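Local coordinates for RIM-binding protein, isoform F (Drosophila melanogaster, PDB 6Q9M) that probably couples synaptic vesicle recruitment to release sites at the active zone and carries a central array of fibronectin type III domains, at residues A[5-10]-A[83-88]; A[40-45]-A[77-82]; A[106-111]-A[197-202]; A[134-139]-A[159-164]. All coordinates share one frame; numbering follows the deposited sequence.

Interaction 1 (A[5-10]-A[83-88]); sequences SDNVPA and NRQTSR
Asp6 offers Arg88 one carboxylate oxygen, OD1, instead of pairing two oxygens with two nitrogens. The Asp6 OD1 to Arg88 NE salt bridge is short, 2.6 Å, with the N-H aimed fairly straight at the oxygen. Arg88 NH2 adds a weak bond to the same OD1 at 3.1 Å. This oxygen lies at the edge of the guanidinium, close to its plane, but the carboxylate plane stands at 88° to it. OD2 takes no part in this grip. OD1 also forms a salt bridge with Arg149, so it joins arginines of two successive fibronectin type III domains. A leucine in place of Arg88 would probably leave Asp6 OD1 with Arg149 but without the short NE bond, and its carboxylate less firmly fixed.

The Arg88 chain is extended from CG to NE and runs past Ser5, whose CA lies over one face of the guanidinium. Ser5 N gives a weak bond to Thr86 O at 2.8 Å. Ser5 OG is anti to its own N (chi1 160°), where it accepts from Asn7 N in an ST turn. Val8 then sets its methyls against the Thr86-Ser87 peptide, with CG2 3.6 Å from Thr86 O and CG1 3.7 Å from Ser87 N. Ser87 CB touches Ala10 CB at 3.8 Å, while Ser87 OG bonds to Ser79 N.

The 5-10 loop leads into strand 12-20, and the 83-88 loop links strands 73-81 and 93-96. Val8 also packs on Ser79 and Thr81 of strand 73-81.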
loop_
_atom_site.group_PDB
_atom_site.type_symbol
_atom_site.label_atom_id
_atom_site.label_comp_id
_atom_site.label_asym_id
_atom_site.label_seq_id
_atom_site.Cartn_x
_atom_site.Cartn_y
_atom_site.Cartn_z
ATOM N N SER A 5 11.216 0.389 -5.932
ATOM C CA SER A 5 10.634 1.042 -7.091
ATOM C C SER A 5 9.916 -0.006 -7.924
ATOM O O SER A 5 10.365 -1.152 -8.019
ATOM C CB SER A 5 11.697 1.750 -7.939
ATOM O OG SER A 5 11.234 1.971 -9.263
ATOM N N ASP A 6 8.799 0.398 -8.528
ATOM C CA ASP A 6 8.038 -0.506 -9.385
ATOM C C ASP A 6 8.798 -0.879 -10.659
ATOM O O ASP A 6 8.558 -1.953 -11.216
ATOM C CB ASP A 6 6.700 0.142 -9.778
ATOM C CG ASP A 6 5.749 0.365 -8.584
ATOM O OD1 ASP A 6 6.210 0.571 -7.436
ATOM O OD2 ASP A 6 4.515 0.365 -8.810
ATOM N N ASN A 7 9.699 -0.016 -11.150
ATOM C CA ASN A 7 10.360 -0.289 -12.427
ATOM C C ASN A 7 11.267 -1.514 -12.348
ATOM O O ASN A 7 11.243 -2.369 -13.237
ATOM C CB ASN A 7 11.185 0.913 -12.897
ATOM C CG ASN A 7 10.561 2.241 -12.546
ATOM O OD1 ASN A 7 11.175 3.054 -11.850
ATOM N ND2 ASN A 7 9.351 2.492 -13.051
ATOM N N VAL A 8 12.058 -1.626 -11.281
ATOM C CA VAL A 8 13.066 -2.684 -11.152
ATOM C C VAL A 8 12.451 -4.077 -11.071
ATOM O O VAL A 8 11.793 -4.403 -10.076
ATOM C CB VAL A 8 13.949 -2.429 -9.922
ATOM C CG1 VAL A 8 14.911 -3.565 -9.732
ATOM C CG2 VAL A 8 14.677 -1.093 -10.059
ATOM N N PRO A 9 12.707 -4.949 -12.051
ATOM C CA PRO A 9 12.292 -6.353 -11.930
ATOM C C PRO A 9 12.822 -6.990 -10.652
ATOM O O PRO A 9 13.928 -6.690 -10.192
ATOM C CB PRO A 9 12.898 -7.010 -13.184
ATOM C CG PRO A 9 13.054 -5.908 -14.149
ATOM C CD PRO A 9 13.349 -4.671 -13.347
ATOM N N ALA A 10 12.032 -7.905 -10.103
ATOM C CA ALA A 10 12.253 -8.447 -8.774
ATOM C C ALA A 10 12.551 -9.943 -8.811
ATOM O O ALA A 10 12.159 -10.641 -9.754
ATOM C CB ALA A 10 11.014 -8.182 -7.906
ATOM N N ASN A 83 22.768 1.821 -10.515
ATOM C CA ASN A 83 22.442 3.123 -9.930
ATOM C C ASN A 83 21.936 3.017 -8.493
ATOM O O ASN A 83 21.610 4.048 -7.896
ATOM C CB ASN A 83 21.447 3.902 -10.804
ATOM C CG ASN A 83 20.350 3.032 -11.389
ATOM O OD1 ASN A 83 19.812 2.155 -10.715
ATOM N ND2 ASN A 83 19.995 3.291 -12.643
ATOM N N ARG A 84 21.851 1.804 -7.946
ATOM C CA ARG A 84 21.398 1.467 -6.587
ATOM C C ARG A 84 19.879 1.544 -6.456
ATOM O O ARG A 84 19.371 1.570 -5.322
ATOM C CB ARG A 84 22.062 2.317 -5.495
ATOM C CG ARG A 84 23.595 2.427 -5.604
ATOM C CD ARG A 84 24.293 1.070 -5.583
ATOM N NE ARG A 84 24.288 0.465 -4.253
ATOM C CZ ARG A 84 24.639 -0.794 -4.000
ATOM N NH1 ARG A 84 25.047 -1.589 -4.985
ATOM N NH2 ARG A 84 24.595 -1.255 -2.755
ATOM N N GLN A 85 19.137 1.598 -7.564
ATOM C CA GLN A 85 17.689 1.462 -7.488
ATOM C C GLN A 85 17.315 0.016 -7.167
ATOM O O GLN A 85 18.011 -0.928 -7.552
ATOM C CB GLN A 85 17.049 1.859 -8.821
ATOM C CG GLN A 85 16.690 3.328 -8.966
ATOM C CD GLN A 85 15.877 3.602 -10.232
ATOM O OE1 GLN A 85 16.375 3.441 -11.350
ATOM N NE2 GLN A 85 14.624 4.023 -10.060
ATOM N N THR A 86 16.210 -0.159 -6.446
ATOM C CA THR A 86 15.825 -1.472 -5.941
ATOM C C THR A 86 14.373 -1.783 -6.290
ATOM O O THR A 86 13.591 -0.896 -6.633
ATOM C CB THR A 86 16.006 -1.599 -4.417
ATOM O OG1 THR A 86 15.172 -0.645 -3.749
ATOM C CG2 THR A 86 17.459 -1.373 -4.011
ATOM N N SER A 87 14.031 -3.066 -6.202
ATOM C CA SER A 87 12.649 -3.517 -6.238
ATOM C C SER A 87 12.054 -3.469 -4.828
ATOM O O SER A 87 12.768 -3.320 -3.831
ATOM C CB SER A 87 12.554 -4.930 -6.811
ATOM O OG SER A 87 13.356 -5.825 -6.057
ATOM N N ARG A 88 10.730 -3.611 -4.748
ATOM C CA ARG A 88 10.024 -3.517 -3.475
ATOM C C ARG A 88 9.941 -4.876 -2.796
ATOM O O ARG A 88 9.956 -5.923 -3.448
ATOM C CB ARG A 88 8.624 -2.959 -3.672
ATOM C CG ARG A 88 8.612 -1.656 -4.436
ATOM C CD ARG A 88 7.303 -0.927 -4.264
ATOM N NE ARG A 88 7.258 0.292 -5.064
ATOM C CZ ARG A 88 7.497 1.508 -4.585
ATOM N NH1 ARG A 88 7.794 1.664 -3.299
ATOM N NH2 ARG A 88 7.430 2.568 -5.391
#

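Interaction 2 (A[40-45]-A[77-82]); sequences DSYHVY and VRSVTQ
The guanidinium of Arg78 lies flat on the ring of Tyr45. The planes are 16° apart and the centres 3.9 Å, which makes this a cation-pi stack. The two side chains cross at about a right angle, and Arg78 NE comes within 3.2 Å of Tyr45 CE1 over the ring face. A bend at chi3 (-146°) brings the flat end of Arg78 onto the ring. Its NE also forms a salt bridge with Asp89. A serine in place of Arg78 would probably strip this cover from the Tyr45 ring and leave Asp89 without the charge of the arginine.

Next along the same strand pair, Val80 CG2 sits squarely over the middle of the His43 ring, 3.4 Å from the centroid. This is a CH-pi contact. Val80 CG2 is anti to the carbonyl carbon (CG1 has chi1 -175°), which places that methyl over the imidazole.

These residues belong to strands 39-46 and 73-81, which run antiparallel as strands C and F of a fibronectin type III sandwich. His43 and Arg78 form a hydrogen-bonded pair: His43 N to Arg78 O and Arg78 N to His43 O are both 2.9 Å. Asp40 and Ser41 both face Val80 in a classic beta bulge. Val80 O therefore accepts from two donors, Asp40 N at 2.6 Å and Ser41 N at 3.0 Å.

Tyr42, Val44, Val77 and Ser79 occupy the other face of the sheet. Tyr42 CD2 meets Val77 CG1 obliquely at 3.9 Å. The Tyr42 ring also packs edge-to-face with Trp28 of strand 23-29, which Val44 and Val77 touch as well.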
loop_
_atom_site.group_PDB
_atom_site.type_symbol
_atom_site.label_atom_id
_atom_site.label_comp_id
_atom_site.label_asym_id
_atom_site.label_seq_id
_atom_site.Cartn_x
_atom_site.Cartn_y
_atom_site.Cartn_z
ATOM N N ASP A 40 22.071 -6.004 -10.501
ATOM C CA ASP A 40 23.480 -5.944 -10.139
ATOM C C ASP A 40 23.811 -6.718 -8.871
ATOM O O ASP A 40 24.870 -7.347 -8.796
ATOM C CB ASP A 40 23.893 -4.470 -9.976
ATOM C CG ASP A 40 25.371 -4.299 -9.683
ATOM O OD1 ASP A 40 26.145 -4.129 -10.647
ATOM O OD2 ASP A 40 25.752 -4.313 -8.491
ATOM N N SER A 41 22.943 -6.688 -7.864
ATOM C CA SER A 41 23.146 -7.479 -6.658
ATOM C C SER A 41 21.797 -7.652 -5.974
ATOM O O SER A 41 20.799 -7.039 -6.358
ATOM C CB SER A 41 24.185 -6.840 -5.716
ATOM O OG SER A 41 23.725 -5.626 -5.141
ATOM N N TYR A 42 21.786 -8.484 -4.942
ATOM C CA TYR A 42 20.591 -8.754 -4.168
ATOM C C TYR A 42 20.780 -8.301 -2.724
ATOM O O TYR A 42 21.882 -8.369 -2.169
ATOM C CB TYR A 42 20.241 -10.247 -4.178
ATOM C CG TYR A 42 20.000 -10.846 -5.530
ATOM C CD1 TYR A 42 21.042 -11.402 -6.272
ATOM C CD2 TYR A 42 18.729 -10.875 -6.067
ATOM C CE1 TYR A 42 20.811 -11.960 -7.524
ATOM C CE2 TYR A 42 18.488 -11.438 -7.304
ATOM C CZ TYR A 42 19.527 -11.976 -8.032
ATOM O OH TYR A 42 19.257 -12.511 -9.272
ATOM N N HIS A 43 19.683 -7.844 -2.126
ATOM C CA HIS A 43 19.626 -7.418 -0.735
ATOM C C HIS A 43 18.621 -8.309 -0.020
ATOM O O HIS A 43 17.449 -8.365 -0.412
ATOM C CB HIS A 43 19.197 -5.958 -0.616
ATOM C CG HIS A 43 20.292 -4.972 -0.853
ATOM N ND1 HIS A 43 21.589 -5.347 -1.120
ATOM C CD2 HIS A 43 20.282 -3.618 -0.859
ATOM C CE1 HIS A 43 22.337 -4.266 -1.273
ATOM N NE2 HIS A 43 21.567 -3.204 -1.123
ATOM N N VAL A 44 19.073 -9.010 1.017
ATOM C CA VAL A 44 18.208 -9.890 1.794
ATOM C C VAL A 44 17.830 -9.178 3.080
ATOM O O VAL A 44 18.706 -8.718 3.824
ATOM C CB VAL A 44 18.891 -11.230 2.085
ATOM C CG1 VAL A 44 17.903 -12.173 2.740
ATOM C CG2 VAL A 44 19.417 -11.819 0.787
ATOM N N TYR A 45 16.529 -9.069 3.331
ATOM C CA TYR A 45 15.998 -8.411 4.517
ATOM C C TYR A 45 15.264 -9.404 5.401
ATOM O O TYR A 45 14.646 -10.357 4.914
ATOM C CB TYR A 45 15.039 -7.290 4.152
ATOM C CG TYR A 45 15.694 -6.143 3.426
ATOM C CD1 TYR A 45 15.984 -6.236 2.072
ATOM C CD2 TYR A 45 16.026 -4.974 4.092
ATOM C CE1 TYR A 45 16.582 -5.203 1.403
ATOM C CE2 TYR A 45 16.627 -3.932 3.421
ATOM C CZ TYR A 45 16.899 -4.054 2.074
ATOM O OH TYR A 45 17.497 -3.026 1.383
ATOM N N VAL A 77 13.596 -10.297 -0.539
ATOM C CA VAL A 77 14.802 -10.084 -1.335
ATOM C C VAL A 77 14.550 -8.988 -2.361
ATOM O O VAL A 77 13.510 -8.968 -3.037
ATOM C CB VAL A 77 15.261 -11.382 -2.038
ATOM C CG1 VAL A 77 16.571 -11.146 -2.792
ATOM C CG2 VAL A 77 15.420 -12.532 -1.029
ATOM N N ARG A 78 15.515 -8.085 -2.488
ATOM C CA ARG A 78 15.410 -6.942 -3.376
ATOM C C ARG A 78 16.506 -6.995 -4.419
ATOM O O ARG A 78 17.671 -7.262 -4.094
ATOM C CB ARG A 78 15.527 -5.632 -2.603
ATOM C CG ARG A 78 14.397 -5.382 -1.638
ATOM C CD ARG A 78 14.384 -3.940 -1.184
ATOM N NE ARG A 78 13.934 -3.867 0.196
ATOM C CZ ARG A 78 13.844 -2.749 0.905
ATOM N NH1 ARG A 78 14.170 -1.583 0.356
ATOM N NH2 ARG A 78 13.421 -2.809 2.163
ATOM N N SER A 79 16.119 -6.734 -5.666
ATOM C CA SER A 79 17.071 -6.525 -6.741
ATOM C C SER A 79 17.695 -5.151 -6.586
ATOM O O SER A 79 17.000 -4.174 -6.314
ATOM C CB SER A 79 16.373 -6.611 -8.099
ATOM O OG SER A 79 15.994 -7.933 -8.426
ATOM N N VAL A 80 18.999 -5.063 -6.800
ATOM C CA VAL A 80 19.705 -3.789 -6.763
ATOM C C VAL A 80 20.354 -3.579 -8.119
ATOM O O VAL A 80 21.000 -4.494 -8.646
ATOM C CB VAL A 80 20.755 -3.739 -5.640
ATOM C CG1 VAL A 80 21.373 -2.359 -5.575
ATOM C CG2 VAL A 80 20.118 -4.090 -4.297
ATOM N N THR A 81 20.128 -2.406 -8.707
ATOM C CA THR A 81 20.736 -2.049 -9.977
ATOM C C THR A 81 22.074 -1.355 -9.710
ATOM O O THR A 81 22.444 -1.092 -8.564
ATOM C CB THR A 81 19.796 -1.164 -10.791
ATOM O OG1 THR A 81 19.691 0.111 -10.156
ATOM C CG2 THR A 81 18.405 -1.785 -10.878
ATOM N N GLN A 82 22.799 -1.006 -10.778
ATOM C CA GLN A 82 24.046 -0.278 -10.578
ATOM C C GLN A 82 23.797 1.118 -10.022
ATOM O O GLN A 82 24.544 1.576 -9.149
ATOM C CB GLN A 82 24.847 -0.196 -11.880
ATOM C CG GLN A 82 26.243 0.388 -11.680
ATOM C CD GLN A 82 27.139 0.212 -12.890
ATOM O OE1 GLN A 82 26.658 0.076 -14.013
ATOM N NE2 GLN A 82 28.452 0.207 -12.663
#

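Interaction 3 (A[106-111]-A[197-202]); sequences SAVRAS and AYADFR
No hydrogen bond joins segments 106-111 and 197-202, although Val108 and Ala110 of the first touch Ala199 and Phe201 of the second. A sound polar bond nearby is the salt bridge of Asp200 OD1 with Arg162 NE on strand 160-167. Asp200 points away from strand 106-111.

The contact itself is apolar. Val108 points at the other strand and spreads its two methyls along it. CG2 touches Ala197 CB at 3.9 Å, and CG1 touches Ala199 CB, also at 3.9 Å. Between them, Val108 CB lies over the Tyr198 carbonyl carbon. Val108 O comes within 3.4 Å of Ala199 CB, a touch and not a bond.

The strands run in nearly the same direction, 24° apart, with their axes 5.7 Å from each other. They are strands A and G of the second fibronectin type III domain. Each is an edge strand of its own sheet, and here the two sheets of the sandwich meet along one side.

Further along, Ala110 CB approaches Phe201 obliquely, 3.5 Å from CD1 and 3.7 Å from CG. Phe201 CG stands between the backbone N and carbonyl carbon (chi1 74°), which turns the ring in among Ile113, Ala118, Leu155 and Val163.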
loop_
_atom_site.group_PDB
_atom_site.type_symbol
_atom_site.label_atom_id
_atom_site.label_comp_id
_atom_site.label_asym_id
_atom_site.label_seq_id
_atom_site.Cartn_x
_atom_site.Cartn_y
_atom_site.Cartn_z
ATOM N N SER A 106 -1.885 -8.575 3.470
ATOM C CA SER A 106 -2.137 -7.531 4.455
ATOM C C SER A 106 -1.887 -6.175 3.814
ATOM O O SER A 106 -1.398 -6.075 2.686
ATOM C CB SER A 106 -1.243 -7.681 5.694
ATOM O OG SER A 106 0.110 -7.325 5.406
ATOM N N ALA A 107 -2.186 -5.124 4.568
ATOM C CA ALA A 107 -1.919 -3.747 4.148
ATOM C C ALA A 107 -2.545 -3.430 2.791
ATOM O O ALA A 107 -1.940 -2.773 1.946
ATOM C CB ALA A 107 -0.410 -3.458 4.129
ATOM N N VAL A 108 -3.773 -3.904 2.580
ATOM C CA VAL A 108 -4.498 -3.628 1.344
ATOM C C VAL A 108 -4.840 -2.144 1.278
ATOM O O VAL A 108 -5.444 -1.591 2.203
ATOM C CB VAL A 108 -5.770 -4.486 1.280
ATOM C CG1 VAL A 108 -6.572 -4.164 0.005
ATOM C CG2 VAL A 108 -5.417 -5.991 1.363
ATOM N N ARG A 109 -4.443 -1.476 0.196
ATOM C CA ARG A 109 -4.641 -0.034 0.108
ATOM C C ARG A 109 -5.165 0.345 -1.266
ATOM O O ARG A 109 -4.793 -0.255 -2.278
ATOM C CB ARG A 109 -3.344 0.775 0.348
ATOM C CG ARG A 109 -2.412 0.251 1.429
ATOM C CD ARG A 109 -1.018 0.931 1.375
ATOM N NE ARG A 109 -0.093 0.385 0.368
ATOM C CZ ARG A 109 0.548 -0.783 0.466
ATOM N NH1 ARG A 109 0.366 -1.567 1.521
ATOM N NH2 ARG A 109 1.372 -1.177 -0.497
ATOM N N ALA A 110 -5.999 1.384 -1.289
ATOM C CA ALA A 110 -6.494 1.986 -2.518
ATOM C C ALA A 110 -5.828 3.338 -2.691
ATOM O O ALA A 110 -5.724 4.107 -1.730
ATOM C CB ALA A 110 -8.013 2.161 -2.487
ATOM N N SER A 111 -5.370 3.621 -3.909
ATOM C CA SER A 111 -4.735 4.897 -4.210
ATOM C C SER A 111 -5.070 5.272 -5.646
ATOM O O SER A 111 -5.717 4.510 -6.370
ATOM C CB SER A 111 -3.220 4.841 -3.986
ATOM O OG SER A 111 -2.620 3.943 -4.904
ATOM N N ALA A 197 -7.156 -9.413 3.872
ATOM C CA ALA A 197 -7.575 -8.137 4.429
ATOM C C ALA A 197 -8.374 -7.355 3.389
ATOM O O ALA A 197 -8.606 -7.820 2.265
ATOM C CB ALA A 197 -6.361 -7.338 4.909
ATOM N N TYR A 198 -8.784 -6.140 3.763
ATOM C CA TYR A 198 -9.657 -5.348 2.906
ATOM C C TYR A 198 -9.368 -3.861 3.068
ATOM O O TYR A 198 -8.779 -3.421 4.059
ATOM C CB TYR A 198 -11.138 -5.630 3.203
ATOM C CG TYR A 198 -11.677 -5.000 4.483
ATOM C CD1 TYR A 198 -12.121 -3.679 4.509
ATOM C CD2 TYR A 198 -11.787 -5.746 5.650
ATOM C CE1 TYR A 198 -12.634 -3.111 5.678
ATOM C CE2 TYR A 198 -12.297 -5.189 6.823
ATOM C CZ TYR A 198 -12.716 -3.874 6.834
ATOM O OH TYR A 198 -13.215 -3.326 8.004
ATOM N N ALA A 199 -9.847 -3.083 2.098
ATOM C CA ALA A 199 -9.758 -1.632 2.152
ATOM C C ALA A 199 -11.085 -1.027 1.719
ATOM O O ALA A 199 -11.715 -1.505 0.773
ATOM C CB ALA A 199 -8.630 -1.107 1.253
ATOM N N ASP A 200 -11.506 0.017 2.419
ATOM C CA ASP A 200 -12.694 0.776 2.065
ATOM C C ASP A 200 -12.270 2.110 1.468
ATOM O O ASP A 200 -11.382 2.779 2.005
ATOM C CB ASP A 200 -13.587 1.022 3.289
ATOM C CG ASP A 200 -14.249 -0.256 3.805
ATOM O OD1 ASP A 200 -14.548 -1.168 2.983
ATOM O OD2 ASP A 200 -14.469 -0.346 5.036
ATOM N N PHE A 201 -12.908 2.496 0.363
ATOM C CA PHE A 201 -12.649 3.788 -0.260
ATOM C C PHE A 201 -13.889 4.204 -1.037
ATOM O O PHE A 201 -14.818 3.416 -1.227
ATOM C CB PHE A 201 -11.410 3.736 -1.173
ATOM C CG PHE A 201 -11.631 3.003 -2.476
ATOM C CD1 PHE A 201 -11.437 1.626 -2.558
ATOM C CD2 PHE A 201 -12.012 3.692 -3.622
ATOM C CE1 PHE A 201 -11.635 0.946 -3.755
ATOM C CE2 PHE A 201 -12.219 3.016 -4.838
ATOM C CZ PHE A 201 -12.037 1.641 -4.900
ATOM N N ARG A 202 -13.902 5.463 -1.481
ATOM C CA ARG A 202 -14.999 6.015 -2.270
ATOM C C ARG A 202 -14.463 6.597 -3.569
ATOM O O ARG A 202 -13.403 7.230 -3.575
ATOM C CB ARG A 202 -15.752 7.112 -1.514
ATOM C CG ARG A 202 -16.915 7.675 -2.338
ATOM C CD ARG A 202 -17.616 8.881 -1.718
ATOM N NE ARG A 202 -17.663 8.863 -0.262
ATOM C CZ ARG A 202 -18.760 8.595 0.436
ATOM N NH1 ARG A 202 -19.886 8.313 -0.200
ATOM N NH2 ARG A 202 -18.729 8.609 1.763
#

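Interaction 4 (A[134-139]-A[159-164]); sequences CVNNVE and TQYRVT
Asn136 and Arg162 grip each other with two hydrogen bonds. Arg162 N points almost dead straight at Asn136 OD1, 2.9 Å away at 177°. In return, Asn136 N bonds to Arg162 O at 2.8 Å. A side-chain oxygen thus does the work of a strand carbonyl at the point where the 131-135 strand ends. Asn136 CG lies anti to the carbonyl carbon (chi1 -74°), which brings the amide up to strand 160-167. Water 1 adds a link. It accepts from Asn137 N at 2.9 Å and donates to Arg162 O.

Two residues along, Cys134 and Thr164 form an antiparallel hydrogen-bonded pair. Cys134 N reaches Thr164 O and Thr164 N reaches Cys134 O.

Val135 to Val138 make a type I' beta turn, closed by backbone bonds in both directions between these two valines. The turn joins strands 131-135 and 138-143, which correspond to C and C' of the fibronectin type III fold, while 160-167 is F. Tyr161, at the start of F, is hydrogen-bonded through OH to Ala156 N, consistent with the tyrosine corner of this family.

Outside the bonds, the side chains pack around that tyrosine. Asn136 ND2 lies 3.5 Å from Tyr161 CD1, with the amide and ring planes 31° apart. Val135 CG1 meets the same CD1 at 3.7 Å. On the face with Cys134 and Thr164, Cys134 CB touches Thr164 OG1 at 3.3 Å. Val163 shares the face of Val135, and its CG2 leans against Cys134 O at 3.2 Å.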
loop_
_atom_site.group_PDB
_atom_site.type_symbol
_atom_site.label_atom_id
_atom_site.label_comp_id
_atom_site.label_asym_id
_atom_site.label_seq_id
_atom_site.Cartn_x
_atom_site.Cartn_y
_atom_site.Cartn_z
ATOM N N CYS A 134 -11.013 -8.676 -5.305
ATOM C CA CYS A 134 -12.460 -8.744 -5.200
ATOM C C CYS A 134 -12.981 -7.368 -4.823
ATOM O O CYS A 134 -12.497 -6.761 -3.858
ATOM C CB CYS A 134 -12.886 -9.787 -4.164
ATOM S SG CYS A 134 -12.574 -11.498 -4.683
ATOM N N VAL A 135 -13.954 -6.876 -5.581
ATOM C CA VAL A 135 -14.597 -5.600 -5.301
ATOM C C VAL A 135 -16.038 -5.904 -4.934
ATOM O O VAL A 135 -16.751 -6.557 -5.705
ATOM C CB VAL A 135 -14.511 -4.647 -6.501
ATOM C CG1 VAL A 135 -14.884 -3.224 -6.092
ATOM C CG2 VAL A 135 -13.114 -4.675 -7.089
ATOM N N ASN A 136 -16.451 -5.491 -3.735
ATOM C CA ASN A 136 -17.826 -5.710 -3.281
ATOM C C ASN A 136 -18.249 -7.169 -3.477
ATOM O O ASN A 136 -19.369 -7.470 -3.914
ATOM C CB ASN A 136 -18.788 -4.751 -3.986
ATOM C CG ASN A 136 -18.671 -3.321 -3.464
ATOM O OD1 ASN A 136 -17.828 -3.022 -2.617
ATOM N ND2 ASN A 136 -19.510 -2.433 -3.973
ATOM N N ASN A 137 -17.317 -8.082 -3.186
ATOM C CA ASN A 137 -17.506 -9.525 -3.279
ATOM C C ASN A 137 -17.625 -10.019 -4.717
ATOM O O ASN A 137 -18.178 -11.099 -4.965
ATOM C CB ASN A 137 -18.722 -9.978 -2.463
ATOM C CG ASN A 137 -18.606 -9.588 -1.000
ATOM O OD1 ASN A 137 -17.509 -9.573 -0.439
ATOM N ND2 ASN A 137 -19.740 -9.281 -0.370
ATOM N N VAL A 138 -17.076 -9.279 -5.673
ATOM C CA VAL A 138 -17.020 -9.714 -7.065
ATOM C C VAL A 138 -15.560 -9.887 -7.420
ATOM O O VAL A 138 -14.763 -8.962 -7.225
ATOM C CB VAL A 138 -17.703 -8.712 -8.009
ATOM C CG1 VAL A 138 -17.785 -9.290 -9.444
ATOM C CG2 VAL A 138 -19.103 -8.392 -7.481
ATOM N N GLU A 139 -15.196 -11.078 -7.902
ATOM C CA GLU A 139 -13.835 -11.293 -8.397
ATOM C C GLU A 139 -13.644 -10.505 -9.683
ATOM O O GLU A 139 -14.321 -10.777 -10.683
ATOM C CB GLU A 139 -13.592 -12.771 -8.675
ATOM C CG GLU A 139 -13.173 -13.621 -7.512
ATOM C CD GLU A 139 -12.767 -15.022 -7.971
ATOM O OE1 GLU A 139 -12.192 -15.154 -9.084
ATOM O OE2 GLU A 139 -13.035 -15.990 -7.224
ATOM N N THR A 159 -19.039 6.577 -5.120
ATOM C CA THR A 159 -19.576 5.302 -4.670
ATOM C C THR A 159 -18.570 4.610 -3.771
ATOM O O THR A 159 -17.355 4.688 -4.000
ATOM C CB THR A 159 -19.908 4.358 -5.847
ATOM O OG1 THR A 159 -20.773 5.021 -6.778
ATOM C CG2 THR A 159 -20.581 3.082 -5.332
ATOM N N GLN A 160 -19.086 3.924 -2.760
ATOM C CA GLN A 160 -18.257 3.249 -1.781
ATOM C C GLN A 160 -17.946 1.836 -2.234
ATOM O O GLN A 160 -18.829 1.112 -2.694
ATOM C CB GLN A 160 -18.946 3.199 -0.424
ATOM C CG GLN A 160 -18.615 4.381 0.436
ATOM C CD GLN A 160 -19.830 4.902 1.140
ATOM O OE1 GLN A 160 -20.928 4.372 0.973
ATOM N NE2 GLN A 160 -19.653 5.947 1.928
ATOM N N TYR A 161 -16.690 1.435 -2.051
ATOM C CA TYR A 161 -16.235 0.125 -2.468
ATOM C C TYR A 161 -15.402 -0.496 -1.357
ATOM O O TYR A 161 -14.629 0.193 -0.680
ATOM C CB TYR A 161 -15.430 0.215 -3.757
ATOM C CG TYR A 161 -16.277 0.555 -4.954
ATOM C CD1 TYR A 161 -17.143 -0.391 -5.508
ATOM C CD2 TYR A 161 -16.235 1.826 -5.524
ATOM C CE1 TYR A 161 -17.911 -0.089 -6.610
ATOM C CE2 TYR A 161 -17.022 2.143 -6.626
ATOM C CZ TYR A 161 -17.860 1.178 -7.162
ATOM O OH TYR A 161 -18.634 1.469 -8.260
ATOM N N ARG A 162 -15.592 -1.798 -1.164
ATOM C CA ARG A 162 -14.743 -2.611 -0.311
ATOM C C ARG A 162 -14.015 -3.611 -1.193
ATOM O O ARG A 162 -14.654 -4.446 -1.847
ATOM C CB ARG A 162 -15.567 -3.328 0.750
ATOM C CG ARG A 162 -14.765 -4.331 1.564
ATOM C CD ARG A 162 -15.511 -4.683 2.842
ATOM N NE ARG A 162 -15.447 -3.604 3.822
ATOM C CZ ARG A 162 -16.029 -3.668 5.014
ATOM N NH1 ARG A 162 -16.703 -4.765 5.340
ATOM N NH2 ARG A 162 -15.946 -2.648 5.876
ATOM N N VAL A 163 -12.689 -3.563 -1.190
ATOM C CA VAL A 163 -11.908 -4.475 -2.014
ATOM C C VAL A 163 -11.053 -5.333 -1.096
ATOM O O VAL A 163 -10.478 -4.825 -0.124
ATOM C CB VAL A 163 -11.071 -3.708 -3.068
ATOM C CG1 VAL A 163 -10.379 -2.563 -2.453
ATOM C CG2 VAL A 163 -10.074 -4.655 -3.762
ATOM N N THR A 164 -11.027 -6.635 -1.380
ATOM C CA THR A 164 -10.251 -7.625 -0.643
ATOM C C THR A 164 -9.267 -8.302 -1.590
ATOM O O THR A 164 -9.457 -8.312 -2.810
ATOM C CB THR A 164 -11.147 -8.689 -0.013
ATOM O OG1 THR A 164 -11.682 -9.506 -1.056
ATOM C CG2 THR A 164 -12.304 -8.047 0.730
HETATM O O HOH W 1 -14.868 -7.521 -1.832
#

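From the N terminus, interaction 1 ties the lead-in loop 5-10 to loop 83-88 and so closes most of the first fibronectin type III domain. Interaction 2 lies within that loop and joins two central strands of one sheet. The two touch, since Ser87 and Pro9 reach Ser79. Interaction 3 starts after both have closed. It joins segments 106-111 and 197-202, two edge strands of the second domain, one from each sheet. Interaction 4 falls within its span and links 134-139 to 159-164. Interactions 3 and 4 meet where strands 160-167 and 198-202 are sheet neighbours. No contacts cross. The centres of interactions 1 and 4 are about 30 Å apart.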